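Local atomic coordinates of DNA-entry nuclease (Competence-specific nuclease) (Streptococcus agalactiae ILRI112, PDB entry 4QGO), a protein that probably cleaves DNA without strong sequence preference, as a beta-beta-alpha (His-Me finger) nuclease regarded as a virulence factor. Residues A51-P63 and F122-V136. The protein carries 1 engineered substitution. Sequence-based numbering, arbitrary orientation.
Sequences AYVQNTIDNQQRP and FKGWDASVSNPQNVV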
loop_
_atom_site.group_PDB
_atom_site.type_symbol
_atom_site.label_atom_id
_atom_site.label_comp_id
_atom_site.label_asym_id
_atom_site.label_seq_id
_atom_site.Cartn_x
_atom_site.Cartn_y
_atom_site.Cartn_z
ATOM N N ALA A 51 15.308 9.053 11.302
ATOM C CA ALA A 51 14.006 8.599 10.825
ATOM C C ALA A 51 13.384 9.649 9.908
ATOM O O ALA A 51 13.537 10.860 10.129
ATOM C CB ALA A 51 13.090 8.309 12.000
ATOM N N TYR A 52 12.679 9.195 8.873
ATOM C CA TYR A 52 12.094 10.108 7.893
ATOM C C TYR A 52 10.972 9.439 7.114
ATOM O O TYR A 52 10.854 8.212 7.114
ATOM C CB TYR A 52 13.163 10.569 6.880
ATOM C CG TYR A 52 13.634 9.466 5.932
ATOM C CD1 TYR A 52 14.687 8.626 6.271
ATOM C CD2 TYR A 52 13.000 9.255 4.707
ATOM C CE1 TYR A 52 15.111 7.604 5.417
ATOM C CE2 TYR A 52 13.415 8.223 3.848
ATOM C CZ TYR A 52 14.478 7.409 4.209
ATOM O OH TYR A 52 14.890 6.382 3.367
ATOM N N VAL A 53 10.160 10.262 6.456
ATOM C CA VAL A 53 9.269 9.826 5.388
ATOM C C VAL A 53 9.488 10.728 4.195
ATOM O O VAL A 53 9.687 11.941 4.347
ATOM C CB VAL A 53 7.797 9.924 5.791
ATOM C CG1 VAL A 53 6.873 9.382 4.683
ATOM C CG2 VAL A 53 7.601 9.159 7.011
ATOM N N GLN A 54 9.459 10.128 3.008
ATOM C CA GLN A 54 9.515 10.866 1.760
ATOM C C GLN A 54 8.424 10.357 0.829
ATOM O O GLN A 54 8.456 9.201 0.401
ATOM C CB GLN A 54 10.882 10.694 1.099
ATOM C CG GLN A 54 11.006 11.448 -0.203
ATOM C CD GLN A 54 11.034 12.939 -0.007
ATOM O OE1 GLN A 54 11.902 13.468 0.694
ATOM N NE2 GLN A 54 10.073 13.632 -0.607
ATOM N N ASN A 55 7.445 11.207 0.531
ATOM C CA ASN A 55 6.463 10.902 -0.508
ATOM C C ASN A 55 6.917 11.510 -1.823
ATOM O O ASN A 55 7.683 12.488 -1.840
ATOM C CB ASN A 55 5.087 11.464 -0.147
ATOM C CG ASN A 55 4.388 10.662 0.931
ATOM O OD1 ASN A 55 4.106 11.167 2.021
ATOM N ND2 ASN A 55 4.054 9.417 0.609
ATOM N N THR A 56 6.465 10.934 -2.934
ATOM C CA THR A 56 6.840 11.445 -4.251
ATOM C C THR A 56 5.668 11.282 -5.202
ATOM O O THR A 56 4.723 10.535 -4.927
ATOM C CB THR A 56 8.075 10.733 -4.855
ATOM O OG1 THR A 56 7.709 9.441 -5.348
ATOM C CG2 THR A 56 9.219 10.602 -3.833
ATOM N N ILE A 57 5.727 11.995 -6.319
ATOM C CA ILE A 57 4.730 11.845 -7.375
ATOM C C ILE A 57 5.402 11.638 -8.725
ATOM O O ILE A 57 6.549 12.037 -8.918
ATOM C CB ILE A 57 3.745 13.039 -7.454
ATOM C CG1 ILE A 57 4.484 14.362 -7.658
ATOM C CG2 ILE A 57 2.859 13.098 -6.204
ATOM C CD1 ILE A 57 3.542 15.539 -7.866
ATOM N N ASP A 58 4.686 11.017 -9.659
ATOM C CA ASP A 58 5.256 10.752 -10.981
ATOM C C ASP A 58 4.917 11.875 -11.974
ATOM O O ASP A 58 4.363 12.897 -11.590
ATOM C CB ASP A 58 4.870 9.356 -11.496
ATOM C CG ASP A 58 3.370 9.176 -11.669
ATOM O OD1 ASP A 58 2.662 10.182 -11.895
ATOM O OD2 ASP A 58 2.915 8.011 -11.586
ATOM N N ASN A 59 5.258 11.687 -13.245
ATOM C CA ASN A 59 5.084 12.769 -14.213
ATOM C C ASN A 59 3.623 13.051 -14.550
ATOM O O ASN A 59 3.298 14.086 -15.131
ATOM C CB ASN A 59 5.903 12.505 -15.482
ATOM C CG ASN A 59 7.387 12.803 -15.288
ATOM O OD1 ASN A 59 7.767 13.615 -14.442
ATOM N ND2 ASN A 59 8.231 12.143 -16.074
ATOM N N GLN A 60 2.746 12.130 -14.170
ATOM C CA GLN A 60 1.318 12.333 -14.340
ATOM C C GLN A 60 0.676 12.810 -13.044
ATOM O O GLN A 60 -0.546 12.801 -12.906
ATOM C CB GLN A 60 0.663 11.050 -14.849
ATOM C CG GLN A 60 1.148 10.658 -16.253
ATOM C CD GLN A 60 2.542 10.006 -16.269
ATOM O OE1 GLN A 60 2.840 9.099 -15.480
ATOM N NE2 GLN A 60 3.397 10.473 -17.174
ATOM N N GLN A 61 1.521 13.243 -12.107
ATOM C CA GLN A 61 1.095 13.803 -10.822
ATOM C C GLN A 61 0.373 12.787 -9.936
ATOM O O GLN A 61 -0.438 13.165 -9.092
ATOM C CB GLN A 61 0.195 15.036 -10.993
ATOM C CG GLN A 61 0.501 15.921 -12.188
ATOM C CD GLN A 61 1.630 16.873 -11.928
ATOM O OE1 GLN A 61 2.532 16.586 -11.141
ATOM N NE2 GLN A 61 1.588 18.031 -12.583
ATOM N N ARG A 62 0.683 11.508 -10.128
ATOM C CA ARG A 62 0.101 10.441 -9.313
ATOM C C ARG A 62 1.044 10.090 -8.173
ATOM O O ARG A 62 2.259 10.108 -8.353
ATOM C CB ARG A 62 -0.106 9.177 -10.151
ATOM C CG ARG A 62 -0.903 9.393 -11.430
ATOM C CD ARG A 62 -0.997 8.117 -12.254
ATOM N NE ARG A 62 0.304 7.560 -12.603
ATOM C CZ ARG A 62 0.502 6.557 -13.450
ATOM N NH1 ARG A 62 -0.517 5.970 -14.072
ATOM N NH2 ARG A 62 1.735 6.148 -13.695
ATOM N N PRO A 63 0.496 9.741 -6.998
ATOM C CA PRO A 63 1.368 9.246 -5.920
ATOM C C PRO A 63 2.247 8.098 -6.386
ATOM O O PRO A 63 1.787 7.158 -7.038
ATOM C CB PRO A 63 0.372 8.776 -4.853
ATOM C CG PRO A 63 -0.802 9.688 -5.058
ATOM C CD PRO A 63 -0.904 9.863 -6.557
ATOM N N PHE A 122 6.588 12.640 12.459
ATOM C CA PHE A 122 7.738 13.126 11.704
ATOM C C PHE A 122 7.542 14.611 11.444
ATOM O O PHE A 122 6.561 15.016 10.824
ATOM C CB PHE A 122 7.891 12.358 10.380
ATOM C CG PHE A 122 9.028 12.852 9.509
ATOM C CD1 PHE A 122 10.293 13.039 10.036
ATOM C CD2 PHE A 122 8.822 13.118 8.160
ATOM C CE1 PHE A 122 11.337 13.493 9.240
ATOM C CE2 PHE A 122 9.864 13.568 7.355
ATOM C CZ PHE A 122 11.118 13.756 7.893
ATOM N N LYS A 123 8.483 15.411 11.932
ATOM C CA LYS A 123 8.394 16.866 11.876
ATOM C C LYS A 123 8.264 17.406 10.456
ATOM O O LYS A 123 9.077 17.087 9.586
ATOM C CB LYS A 123 9.618 17.486 12.559
ATOM C CG LYS A 123 9.627 19.005 12.560
ATOM C CD LYS A 123 8.372 19.555 13.213
ATOM N N GLY A 124 7.224 18.204 10.232
ATOM C CA GLY A 124 7.047 18.910 8.973
ATOM C C GLY A 124 6.241 18.163 7.923
ATOM O O GLY A 124 5.885 18.715 6.883
ATOM N N TRP A 125 5.957 16.896 8.189
ATOM C CA TRP A 125 5.280 16.059 7.205
ATOM C C TRP A 125 3.765 16.172 7.257
ATOM O O TRP A 125 3.162 16.192 8.336
ATOM C CB TRP A 125 5.705 14.604 7.409
ATOM C CG TRP A 125 5.150 13.639 6.412
ATOM C CD1 TRP A 125 5.361 13.640 5.064
ATOM C CD2 TRP A 125 4.328 12.502 6.693
ATOM N NE1 TRP A 125 4.698 12.581 4.483
ATOM C CE2 TRP A 125 4.063 11.864 5.463
ATOM C CE3 TRP A 125 3.796 11.959 7.866
ATOM C CZ2 TRP A 125 3.278 10.712 5.371
ATOM C CZ3 TRP A 125 3.023 10.816 7.777
ATOM C CH2 TRP A 125 2.761 10.208 6.531
ATOM N N ASP A 126 3.144 16.230 6.084
ATOM C CA ASP A 126 1.694 16.254 6.009
ATOM C C ASP A 126 1.162 14.842 6.274
ATOM O O ASP A 126 1.154 13.980 5.393
ATOM C CB ASP A 126 1.249 16.803 4.648
ATOM C CG ASP A 126 -0.256 16.863 4.498
ATOM O OD1 ASP A 126 -0.977 16.511 5.454
ATOM O OD2 ASP A 126 -0.717 17.267 3.410
ATOM N N ALA A 127 0.728 14.611 7.512
ATOM C CA ALA A 127 0.247 13.301 7.930
ATOM C C ALA A 127 -1.269 13.188 7.782
ATOM O O ALA A 127 -1.875 12.234 8.267
ATOM C CB ALA A 127 0.663 13.021 9.375
ATOM N N SER A 128 -1.870 14.160 7.103
ATOM C CA SER A 128 -3.325 14.204 6.959
ATOM C C SER A 128 -3.870 13.257 5.898
ATOM O O SER A 128 -3.130 12.703 5.081
ATOM C CB SER A 128 -3.787 15.626 6.637
ATOM O OG SER A 128 -3.536 15.940 5.278
ATOM N N VAL A 129 -5.192 13.108 5.893
ATOM C CA VAL A 129 -5.868 12.250 4.932
ATOM C C VAL A 129 -5.950 12.902 3.558
ATOM O O VAL A 129 -6.478 12.321 2.614
ATOM C CB VAL A 129 -7.294 11.888 5.412
ATOM C CG1 VAL A 129 -7.224 11.028 6.665
ATOM C CG2 VAL A 129 -8.102 13.155 5.678
ATOM N N SER A 130 -5.419 14.114 3.433
ATOM C CA SER A 130 -5.468 14.795 2.152
ATOM C C SER A 130 -4.087 15.188 1.641
ATOM O O SER A 130 -3.965 16.098 0.826
ATOM C CB SER A 130 -6.365 16.030 2.237
ATOM O OG SER A 130 -5.885 16.932 3.214
ATOM N N ASN A 131 -3.045 14.510 2.116
ATOM C CA ASN A 131 -1.725 14.673 1.513
ATOM C C ASN A 131 -1.768 14.056 0.117
ATOM O O ASN A 131 -1.861 12.837 -0.008
ATOM C CB ASN A 131 -0.667 13.980 2.377
ATOM C CG ASN A 131 0.736 14.064 1.782
ATOM O OD1 ASN A 131 0.915 14.297 0.584
ATOM N ND2 ASN A 131 1.739 13.853 2.625
ATOM N N PRO A 132 -1.710 14.884 -0.942
ATOM C CA PRO A 132 -1.976 14.367 -2.289
ATOM C C PRO A 132 -0.876 13.451 -2.814
ATOM O O PRO A 132 -1.072 12.787 -3.832
ATOM C CB PRO A 132 -2.068 15.641 -3.137
ATOM C CG PRO A 132 -1.186 16.616 -2.415
ATOM C CD PRO A 132 -1.407 16.329 -0.953
ATOM N N GLN A 133 0.270 13.418 -2.143
ATOM C CA GLN A 133 1.344 12.533 -2.562
ATOM C C GLN A 133 1.316 11.215 -1.801
ATOM O O GLN A 133 2.073 10.300 -2.123
ATOM C CB GLN A 133 2.711 13.201 -2.354
ATOM C CG GLN A 133 2.808 14.578 -2.965
ATOM C CD GLN A 133 4.228 14.963 -3.322
ATOM O OE1 GLN A 133 5.185 14.267 -2.978
ATOM N NE2 GLN A 133 4.371 16.078 -4.019
ATOM N N ASN A 134 0.436 11.115 -0.804
ATOM C CA ASN A 134 0.414 9.961 0.107
ATOM C C ASN A 134 -0.904 9.204 0.131
ATOM O O ASN A 134 -1.071 8.304 0.943
ATOM C CB ASN A 134 0.762 10.403 1.548
ATOM C CG ASN A 134 1.067 9.224 2.490
ATOM O OD1 ASN A 134 1.778 8.296 2.133
ATOM N ND2 ASN A 134 0.520 9.270 3.705
ATOM N N VAL A 135 -1.848 9.558 -0.740
ATOM C CA VAL A 135 -3.176 8.943 -0.681
ATOM C C VAL A 135 -3.649 8.525 -2.061
ATOM O O VAL A 135 -3.589 9.311 -3.012
ATOM C CB VAL A 135 -4.216 9.904 -0.060
ATOM C CG1 VAL A 135 -5.593 9.231 -0.020
ATOM C CG2 VAL A 135 -3.779 10.340 1.329
ATOM N N VAL A 136 -4.115 7.281 -2.161
ATOM C CA VAL A 136 -4.710 6.770 -3.392
ATOM C C VAL A 136 -6.120 6.261 -3.132
ATOM O O VAL A 136 -6.551 6.118 -1.981
ATOM C CB VAL A 136 -3.871 5.637 -4.027
ATOM C CG1 VAL A 136 -2.511 6.166 -4.477
ATOM C CG2 VAL A 136 -3.703 4.451 -3.052
HETATM O O HOH W 1 4.514 8.860 -2.297
HETATM O O HOH W 2 -0.526 13.956 -6.502
#
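Asn55 ties the two segments together through both ends of its side-chain amide. Its OD1 accepts the indole N-H of Trp125 (NE1 to OD1 2.9 Å); the oxygen lies in the ring plane, and amide and indole are nearly coplanar, 20° apart. On the other branch, ND2 donates to Asn134 OD1 at 3.0 Å, meeting that oxygen from above its carbonyl plane, the two amides being turned 47° against each other. Asn134 OD1 also accepts from the backbone of Ile114, so two donors grip it. A water accepts from Asn55 ND2 and Thr56 N and lies 2.8 Å from Gln133 O.

Strand 52-54 is an outermost strand of the antiparallel central sheet, paired on one side with strand 66-70; the long loop 122-134 packs beside it before entering strand 135-139, which pairs antiparallel with 108-112 and is followed by helix 140-144, consistent with the beta-beta-alpha motif of His-Me finger nucleases.

Val53 lies over one indole face, its CG1 3.8 Å from Trp125 CE2, while Ala127 CA lies over the opposite face, toward its rim, and Ala119 of helix 116-119 touches both Val53 and Trp125. Phe122, with CG anti to its N (chi1 177°), turns a ring face to the backbone: Tyr52 CA makes a CH-pi contact 3.9 Å from the Phe122 ring centroid. At the far end Pro63 CG rests 3.3 Å from Pro132 O, and Pro63 CB meets Val136 CG1 at 3.9 Å.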